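PDB 5EHK: lantibiotic dehydratase from Microbispora corallina, which probably catalyses the glutamyl-tRNA-dependent dehydration of serine and threonine residues in the precursor peptide of the lantibiotic NAI-107. Local coordinates for residues Phe520-Ala525 / Gly683-Ala688; Pro675-Val680 / Ala689-Met694; Arg726-Ser731 / Ile760-Ala765. One frame throughout, in Å; residues are numbered along the deposited sequence.

Contact 1 (Phe520-Ala525 / Gly683-Ala688); sequences FRVVLA and GRTLLA
F520 and R684 meet because of how each leaves its backbone. The ring carbon CG of F520 sits between its own N and carbonyl carbon (chi1 69°), while R684, its CG anti to the carbonyl carbon (chi1 -62°), runs extended to NE and reaches across the ring at about a right angle. Its CD methylene comes to rest over one face of the phenyl ring, 3.9 Å from the ring centroid, a CH-pi contact. The guanidinium beyond it is tilted to the ring rather than laid flat on it. In the plane of the same ring, at its edge, lies V522 CG2, two residues further along the chain. The backbones form a parallel pair, V522 bridging T685 and V523 bridging L686, which adds segment 683-688 to strand 521-524; strand 500-508 runs antiparallel along the other edge of 521-524. Three bonds hold the register. V522 N gives its hydrogen to R684 O at 2.8 Å, V522 O receives L686 N at 2.7 Å, and L524 N reaches L686 O at 3.0 Å. V522 and T685 share the face covered by helix 380-395. There T685 OG1 is hydrogen-bonded to E385, which also takes R684 N, and its methyl CG2 is left facing L524 CD1 at 3.6 Å. On the other face V523 and L686 lie side by side, V523 CG2 being 4.0 Å from L686 CB. The chain turns a corner at L687, where L524 CD2 packs against L687 CD2 at 3.7 Å.

Contact 2 (Pro675-Val680 / Ala689-Met694); sequences PFLPGV and APLWRM
F676 and W692 lie side by side on one face of the hairpin formed by strands 676-682 and 685-693, pointing the same way. F676 holds CG opposite its backbone N (chi1 172°), which swings the ring across to its partner: CD1 stands 3.2 Å above the indole plane of W692, displaced toward the rim. The phenyl and five-membered rings are inclined by 40°, an oblique pair with centroids 4.6 Å apart. P690 CB closes on the far side of the phenyl, near CE1. On the opposite face L677 and L691 also run alongside each other, their CB atoms 3.8 Å apart and their CD1 atoms 4.1 Å. Between the faces, L677 and L691 form a hydrogen-bonded antiparallel pair, each N reaching the other's O at 2.8 Å, the L691 N bond being the more bent. R693 N adds a bond to P675 O. At this end the guanidinium of R693 turns to D695 in a salt bridge, and P675 and R693 pack on A467 and A460 of the second subunit. The indole NE1 is bonded to W721 O, which helps to fix the rotation of the ring. P678 and P690 lack N-H donors where a regular strand's would face away from the partner, and backbone bonding resumes between V680 and A688. The P690 ring rests on backbone, CG 3.5 Å from G679 N without a hydrogen bond; rings and backbone bonds hold one end, van der Waals contact the other.

Contact 3 (Arg726-Ser731 / Ile760-Ala765); sequences RVLAVS and IAQQVA
The side-chain amide of Q762 is the flat group of this contact, and V730 CG2 stands almost squarely over one of its faces, 4.0 Å above CD. L728 CD2 approaches the same side further out, 3.7 Å from OE1, and A689 of the adjoining strand 685-693 sets its methyl group over the other face, so the amide is sandwiched between aliphatic carbons. This is an antiparallel ladder in which strand 760-763 lies between 685-693 and 726-730, the latter passing on to 735-739 as its antiparallel neighbour. L728 and Q762 form a hydrogen-bonded pair, both bonds close to straight: L728 N to Q762 O at 2.7 Å and Q762 N to L728 O at 2.6 Å. V730 and I760 make the next hydrogen-bonded pair. It is longer, with V730 N to I760 O at 3.1 Å and I760 N to V730 O at 3.2 Å. The two strands meet at 136°. With chi1 at 61°, I760 CG1 is tucked over its own backbone and comes to 3.8 Å from V730 CB. L728, V730, I760 and Q762 thus share one face of the ladder. A729 and A761 occupy the reverse face, where V727 also comes in, its CB lying 4.1 Å from A761 CB.

How the contacts relate
All three contacts are strand pairings in one region, and strand 685-693 ties them together: contacts 1 and 2 both use it, and contact 3 is joined to it through 760-763, with W692 N probably hydrogen-bonded to A761 O. Contact 1 is parallel and pairs distant parts of the chain; contact 2 is a local hairpin and contact 3 a second antiparallel pair. Contacts 1 and 2 are buried, contact 3 only partly. Their chemistry differs too: an arginine chain on a phenyl ring beside helix 380-395 in contact 1, an aromatic pair in contact 2, whose P675-R693 end meets the second subunit, an amide between aliphatic groups in contact 3. V523 and A765 bring contacts 1 and 3 into touch.

Contact 1 (Phe520-Ala525 / Gly683-Ala688)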
loop_
_atom_site.group_PDB
_atom_site.type_symbol
_atom_site.label_atom_id
_atom_site.label_comp_id
_atom_site.label_asym_id
_atom_site.label_seq_id
_atom_site.Cartn_x
_atom_site.Cartn_y
_atom_site.Cartn_z
ATOM N N PHE A 520 -23.354 13.516 38.481
ATOM C CA PHE A 520 -21.939 13.212 38.323
ATOM C C PHE A 520 -21.616 13.023 36.851
ATOM O O PHE A 520 -22.508 12.898 36.001
ATOM C CB PHE A 520 -21.544 11.948 39.092
ATOM C CG PHE A 520 -22.114 10.693 38.514
ATOM C CD1 PHE A 520 -21.384 9.937 37.614
ATOM C CD2 PHE A 520 -23.383 10.274 38.851
ATOM C CE1 PHE A 520 -21.915 8.799 37.070
ATOM C CE2 PHE A 520 -23.912 9.126 38.314
ATOM C CZ PHE A 520 -23.179 8.390 37.421
ATOM N N ARG A 521 -20.325 13.009 36.560
ATOM C CA ARG A 521 -19.853 12.702 35.230
ATOM C C ARG A 521 -18.836 11.575 35.333
ATOM O O ARG A 521 -18.035 11.554 36.264
ATOM C CB ARG A 521 -19.221 13.948 34.598
ATOM C CG ARG A 521 -20.007 14.524 33.421
ATOM C CD ARG A 521 -21.417 14.837 33.821
ATOM N NE ARG A 521 -22.088 15.743 32.895
ATOM C CZ ARG A 521 -23.360 16.111 33.014
ATOM N NH1 ARG A 521 -24.082 15.656 34.022
ATOM N NH2 ARG A 521 -23.907 16.945 32.141
ATOM N N VAL A 522 -18.885 10.619 34.410
ATOM C CA VAL A 522 -17.760 9.681 34.251
ATOM C C VAL A 522 -16.909 10.076 33.038
ATOM O O VAL A 522 -17.416 10.166 31.912
ATOM C CB VAL A 522 -18.219 8.241 34.032
ATOM C CG1 VAL A 522 -16.993 7.322 33.897
ATOM C CG2 VAL A 522 -19.096 7.797 35.164
ATOM N N VAL A 523 -15.627 10.329 33.259
ATOM C CA VAL A 523 -14.768 10.759 32.164
ATOM C C VAL A 523 -13.733 9.663 31.840
ATOM O O VAL A 523 -12.914 9.306 32.698
ATOM C CB VAL A 523 -14.080 12.089 32.508
ATOM C CG1 VAL A 523 -13.111 12.521 31.399
ATOM C CG2 VAL A 523 -15.124 13.150 32.739
ATOM N N LEU A 524 -13.801 9.091 30.634
ATOM C CA LEU A 524 -12.837 8.055 30.246
ATOM C C LEU A 524 -11.450 8.661 30.229
ATOM O O LEU A 524 -11.216 9.652 29.555
ATOM C CB LEU A 524 -13.163 7.478 28.875
ATOM C CG LEU A 524 -14.117 6.284 28.826
ATOM C CD1 LEU A 524 -15.215 6.387 29.881
ATOM C CD2 LEU A 524 -14.751 6.205 27.447
ATOM N N ALA A 525 -10.536 8.068 30.985
ATOM C CA ALA A 525 -9.238 8.679 31.229
ATOM C C ALA A 525 -8.343 8.538 30.011
ATOM O O ALA A 525 -8.521 7.616 29.216
ATOM C CB ALA A 525 -8.591 8.058 32.450
ATOM N N GLY A 683 -24.976 9.810 27.883
ATOM C CA GLY A 683 -25.517 9.894 29.228
ATOM C C GLY A 683 -24.660 10.770 30.121
ATOM O O GLY A 683 -24.537 11.975 29.891
ATOM N N ARG A 684 -24.045 10.149 31.125
ATOM C CA ARG A 684 -23.223 10.834 32.126
ATOM C C ARG A 684 -21.735 10.665 31.812
ATOM O O ARG A 684 -20.870 11.148 32.565
ATOM C CB ARG A 684 -23.550 10.306 33.524
ATOM C CG ARG A 684 -25.012 10.582 33.875
ATOM C CD ARG A 684 -25.449 10.257 35.296
ATOM N NE ARG A 684 -26.909 10.252 35.320
ATOM C CZ ARG A 684 -27.654 9.216 35.692
ATOM N NH1 ARG A 684 -27.069 8.097 36.092
ATOM N NH2 ARG A 684 -28.982 9.304 35.666
ATOM N N THR A 685 -21.449 9.931 30.726
ATOM C CA THR A 685 -20.073 9.604 30.334
ATOM C C THR A 685 -19.461 10.434 29.195
ATOM O O THR A 685 -20.015 10.548 28.104
ATOM C CB THR A 685 -19.952 8.124 29.902
ATOM O OG1 THR A 685 -20.450 7.260 30.927
ATOM C CG2 THR A 685 -18.515 7.776 29.639
ATOM N N LEU A 686 -18.282 10.981 29.471
ATOM C CA LEU A 686 -17.424 11.594 28.457
ATOM C C LEU A 686 -16.507 10.542 27.797
ATOM O O LEU A 686 -15.454 10.183 28.335
ATOM C CB LEU A 686 -16.573 12.697 29.092
ATOM C CG LEU A 686 -16.800 14.121 28.584
ATOM C CD1 LEU A 686 -18.217 14.561 28.893
ATOM C CD2 LEU A 686 -15.766 15.069 29.210
ATOM N N LEU A 687 -16.934 10.032 26.645
ATOM C CA LEU A 687 -16.147 9.067 25.878
ATOM C C LEU A 687 -14.800 9.667 25.438
ATOM O O LEU A 687 -13.805 8.964 25.330
ATOM C CB LEU A 687 -16.928 8.616 24.636
ATOM C CG LEU A 687 -18.273 7.957 24.914
ATOM C CD1 LEU A 687 -19.012 7.617 23.624
ATOM C CD2 LEU A 687 -18.061 6.707 25.759
ATOM N N ALA A 688 -14.783 10.978 25.209
ATOM C CA ALA A 688 -13.571 11.692 24.853
ATOM C C ALA A 688 -13.676 13.075 25.458
ATOM O O ALA A 688 -14.740 13.681 25.424
ATOM C CB ALA A 688 -13.422 11.785 23.342
#

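Contact 2 (Pro675-Val680 / Ala689-Met694)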
loop_
_atom_site.group_PDB
_atom_site.type_symbol
_atom_site.label_atom_id
_atom_site.label_comp_id
_atom_site.label_asym_id
_atom_site.label_seq_id
_atom_site.Cartn_x
_atom_site.Cartn_y
_atom_site.Cartn_z
ATOM N N PRO A 675 -8.539 22.493 15.221
ATOM C CA PRO A 675 -7.883 23.179 16.345
ATOM C C PRO A 675 -8.613 22.904 17.645
ATOM O O PRO A 675 -7.993 22.855 18.711
ATOM C CB PRO A 675 -8.007 24.666 15.985
ATOM C CG PRO A 675 -9.151 24.739 15.030
ATOM C CD PRO A 675 -9.137 23.439 14.263
ATOM N N PHE A 676 -9.929 22.731 17.558
ATOM C CA PHE A 676 -10.689 22.330 18.726
ATOM C C PHE A 676 -11.639 21.230 18.378
ATOM O O PHE A 676 -12.337 21.311 17.373
ATOM C CB PHE A 676 -11.470 23.492 19.359
ATOM C CG PHE A 676 -12.412 23.056 20.451
ATOM C CD1 PHE A 676 -11.921 22.706 21.712
ATOM C CD2 PHE A 676 -13.781 22.977 20.218
ATOM C CE1 PHE A 676 -12.782 22.280 22.720
ATOM C CE2 PHE A 676 -14.644 22.567 21.218
ATOM C CZ PHE A 676 -14.147 22.211 22.468
ATOM N N LEU A 677 -11.647 20.207 19.232
ATOM C CA LEU A 677 -12.618 19.111 19.202
ATOM C C LEU A 677 -13.422 19.046 20.503
ATOM O O LEU A 677 -12.850 18.972 21.599
ATOM C CB LEU A 677 -11.914 17.777 18.964
ATOM C CG LEU A 677 -11.439 17.521 17.542
ATOM C CD1 LEU A 677 -10.538 16.343 17.587
ATOM C CD2 LEU A 677 -12.626 17.280 16.583
ATOM N N PRO A 678 -14.754 19.080 20.384
ATOM C CA PRO A 678 -15.666 19.061 21.535
ATOM C C PRO A 678 -15.545 17.752 22.295
ATOM O O PRO A 678 -15.277 16.740 21.647
ATOM C CB PRO A 678 -17.048 19.117 20.880
ATOM C CG PRO A 678 -16.846 18.518 19.536
ATOM C CD PRO A 678 -15.465 18.921 19.106
ATOM N N GLY A 679 -15.700 17.779 23.624
ATOM C CA GLY A 679 -15.871 16.560 24.400
ATOM C C GLY A 679 -17.136 15.850 23.935
ATOM O O GLY A 679 -18.080 16.496 23.497
ATOM N N VAL A 680 -17.162 14.526 23.997
ATOM C CA VAL A 680 -18.355 13.811 23.551
ATOM C C VAL A 680 -19.025 13.071 24.710
ATOM O O VAL A 680 -18.394 12.278 25.418
ATOM C CB VAL A 680 -18.081 12.928 22.295
ATOM C CG1 VAL A 680 -16.595 12.747 22.090
ATOM C CG2 VAL A 680 -18.805 11.595 22.364
ATOM N N ALA A 689 -12.574 13.553 26.029
ATOM C CA ALA A 689 -12.497 14.882 26.626
ATOM C C ALA A 689 -12.431 15.978 25.545
ATOM O O ALA A 689 -12.140 15.697 24.382
ATOM C CB ALA A 689 -11.285 14.964 27.551
ATOM N N PRO A 690 -12.741 17.233 25.913
ATOM C CA PRO A 690 -12.572 18.295 24.918
ATOM C C PRO A 690 -11.097 18.551 24.654
ATOM O O PRO A 690 -10.254 18.250 25.499
ATOM C CB PRO A 690 -13.248 19.514 25.571
ATOM C CG PRO A 690 -14.160 18.938 26.588
ATOM C CD PRO A 690 -13.429 17.731 27.114
ATOM N N LEU A 691 -10.811 19.116 23.485
ATOM C CA LEU A 691 -9.489 19.042 22.879
ATOM C C LEU A 691 -8.998 20.291 22.131
ATOM O O LEU A 691 -9.620 20.722 21.164
ATOM C CB LEU A 691 -9.558 17.914 21.884
ATOM C CG LEU A 691 -8.556 16.838 22.171
ATOM C CD1 LEU A 691 -8.914 15.654 21.276
ATOM C CD2 LEU A 691 -7.196 17.447 21.862
ATOM N N TRP A 692 -7.860 20.838 22.540
ATOM C CA TRP A 692 -7.286 22.004 21.850
ATOM C C TRP A 692 -5.903 21.716 21.270
ATOM O O TRP A 692 -4.982 21.374 22.013
ATOM C CB TRP A 692 -7.168 23.203 22.809
ATOM C CG TRP A 692 -8.463 23.865 23.117
ATOM C CD1 TRP A 692 -9.049 24.862 22.411
ATOM C CD2 TRP A 692 -9.335 23.580 24.216
ATOM N NE1 TRP A 692 -10.241 25.215 22.990
ATOM C CE2 TRP A 692 -10.440 24.440 24.102
ATOM C CE3 TRP A 692 -9.291 22.677 25.279
ATOM C CZ2 TRP A 692 -11.493 24.429 25.013
ATOM C CZ3 TRP A 692 -10.332 22.660 26.171
ATOM C CH2 TRP A 692 -11.423 23.533 26.034
ATOM N N ARG A 693 -5.730 21.866 19.961
ATOM C CA ARG A 693 -4.384 21.733 19.405
ATOM C C ARG A 693 -3.610 22.977 19.764
ATOM O O ARG A 693 -4.208 23.993 20.073
ATOM C CB ARG A 693 -4.388 21.558 17.894
ATOM C CG ARG A 693 -5.203 20.383 17.376
ATOM C CD ARG A 693 -4.946 20.173 15.880
ATOM N NE ARG A 693 -3.523 20.060 15.581
ATOM C CZ ARG A 693 -2.988 18.997 15.001
ATOM N NH1 ARG A 693 -3.764 17.988 14.634
ATOM N NH2 ARG A 693 -1.691 18.956 14.774
ATOM N N MET A 694 -2.284 22.895 19.759
ATOM C CA MET A 694 -1.462 24.055 20.100
ATOM C C MET A 694 -0.446 24.461 19.016
ATOM O O MET A 694 0.603 25.013 19.355
ATOM C CB MET A 694 -0.723 23.814 21.416
ATOM C CG MET A 694 -1.611 23.423 22.568
ATOM S SD MET A 694 -0.686 23.351 24.119
ATOM C CE MET A 694 0.799 22.617 23.507
#

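Contact 3 (Arg726-Ser731 / Ile760-Ala765)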
loop_
_atom_site.group_PDB
_atom_site.type_symbol
_atom_site.label_atom_id
_atom_site.label_comp_id
_atom_site.label_asym_id
_atom_site.label_seq_id
_atom_site.Cartn_x
_atom_site.Cartn_y
_atom_site.Cartn_z
ATOM N N ARG A 726 -7.602 26.535 33.341
ATOM C CA ARG A 726 -6.943 25.268 33.673
ATOM C C ARG A 726 -7.076 24.249 32.547
ATOM O O ARG A 726 -8.172 24.021 31.995
ATOM C CB ARG A 726 -7.450 24.683 34.996
ATOM C CG ARG A 726 -6.916 25.378 36.248
ATOM C CD ARG A 726 -7.819 25.118 37.448
ATOM N NE ARG A 726 -9.137 25.717 37.252
ATOM C CZ ARG A 726 -10.155 25.613 38.100
ATOM N NH1 ARG A 726 -10.035 24.894 39.209
ATOM N NH2 ARG A 726 -11.303 26.205 37.816
ATOM N N VAL A 727 -5.941 23.644 32.209
ATOM C CA VAL A 727 -5.903 22.647 31.159
ATOM C C VAL A 727 -5.057 21.471 31.606
ATOM O O VAL A 727 -4.204 21.594 32.479
ATOM C CB VAL A 727 -5.361 23.212 29.825
ATOM C CG1 VAL A 727 -6.318 24.254 29.254
ATOM C CG2 VAL A 727 -3.996 23.805 30.022
ATOM N N LEU A 728 -5.339 20.317 31.021
ATOM C CA LEU A 728 -4.457 19.175 31.121
ATOM C C LEU A 728 -3.627 19.186 29.840
ATOM O O LEU A 728 -4.185 19.186 28.728
ATOM C CB LEU A 728 -5.282 17.896 31.205
ATOM C CG LEU A 728 -4.612 16.592 31.649
ATOM C CD1 LEU A 728 -3.982 16.709 33.041
ATOM C CD2 LEU A 728 -5.614 15.445 31.600
ATOM N N ALA A 729 -2.305 19.251 29.993
ATOM C CA ALA A 729 -1.387 19.180 28.852
ATOM C C ALA A 729 -0.995 17.725 28.621
ATOM O O ALA A 729 -0.313 17.120 29.453
ATOM C CB ALA A 729 -0.155 20.047 29.082
ATOM N N VAL A 730 -1.467 17.160 27.513
ATOM C CA VAL A 730 -1.327 15.729 27.251
ATOM C C VAL A 730 -0.385 15.378 26.098
ATOM O O VAL A 730 -0.513 15.901 24.992
ATOM C CB VAL A 730 -2.710 15.073 26.955
ATOM C CG1 VAL A 730 -2.557 13.571 26.712
ATOM C CG2 VAL A 730 -3.683 15.318 28.103
ATOM N N SER A 731 0.553 14.481 26.365
ATOM C CA SER A 731 1.259 13.778 25.299
ATOM C C SER A 731 1.279 12.280 25.600
ATOM O O SER A 731 0.483 11.791 26.400
ATOM C CB SER A 731 2.673 14.298 25.130
ATOM O OG SER A 731 3.606 13.267 25.386
ATOM N N ILE A 760 -1.154 18.591 23.350
ATOM C CA ILE A 760 -2.511 19.107 23.288
ATOM C C ILE A 760 -2.978 19.603 24.654
ATOM O O ILE A 760 -2.259 19.492 25.650
ATOM C CB ILE A 760 -3.490 18.048 22.791
ATOM C CG1 ILE A 760 -3.506 16.864 23.753
ATOM C CG2 ILE A 760 -3.134 17.651 21.391
ATOM C CD1 ILE A 760 -4.617 15.882 23.497
ATOM N N ALA A 761 -4.173 20.186 24.683
ATOM C CA ALA A 761 -4.754 20.662 25.928
ATOM C C ALA A 761 -6.131 20.058 26.130
ATOM O O ALA A 761 -7.005 20.195 25.269
ATOM C CB ALA A 761 -4.833 22.158 25.923
ATOM N N GLN A 762 -6.327 19.400 27.271
ATOM C CA GLN A 762 -7.646 18.889 27.609
ATOM C C GLN A 762 -8.319 19.728 28.699
ATOM O O GLN A 762 -7.678 20.198 29.661
ATOM C CB GLN A 762 -7.561 17.439 28.064
ATOM C CG GLN A 762 -7.764 16.406 26.967
ATOM C CD GLN A 762 -7.581 14.975 27.482
ATOM O OE1 GLN A 762 -7.791 14.684 28.670
ATOM N NE2 GLN A 762 -7.144 14.084 26.592
ATOM N N GLN A 763 -9.622 19.924 28.532
ATOM C CA GLN A 763 -10.418 20.480 29.595
ATOM C C GLN A 763 -10.463 19.470 30.731
ATOM O O GLN A 763 -10.753 18.290 30.507
ATOM C CB GLN A 763 -11.825 20.823 29.121
ATOM C CG GLN A 763 -12.653 21.499 30.205
ATOM C CD GLN A 763 -13.956 22.082 29.686
ATOM O OE1 GLN A 763 -14.632 21.490 28.828
ATOM N NE2 GLN A 763 -14.331 23.245 30.226
ATOM N N VAL A 764 -10.139 19.946 31.935
ATOM C CA VAL A 764 -10.145 19.145 33.153
ATOM C C VAL A 764 -11.534 18.596 33.488
ATOM O O VAL A 764 -12.541 19.296 33.358
ATOM C CB VAL A 764 -9.653 19.983 34.322
ATOM C CG1 VAL A 764 -9.629 19.170 35.600
ATOM C CG2 VAL A 764 -8.283 20.534 34.012
ATOM N N ALA A 765 -11.576 17.344 33.938
ATOM C CA ALA A 765 -12.831 16.686 34.245
ATOM C C ALA A 765 -13.567 17.463 35.332
ATOM O O ALA A 765 -13.029 17.678 36.422
ATOM C CB ALA A 765 -12.560 15.253 34.712
#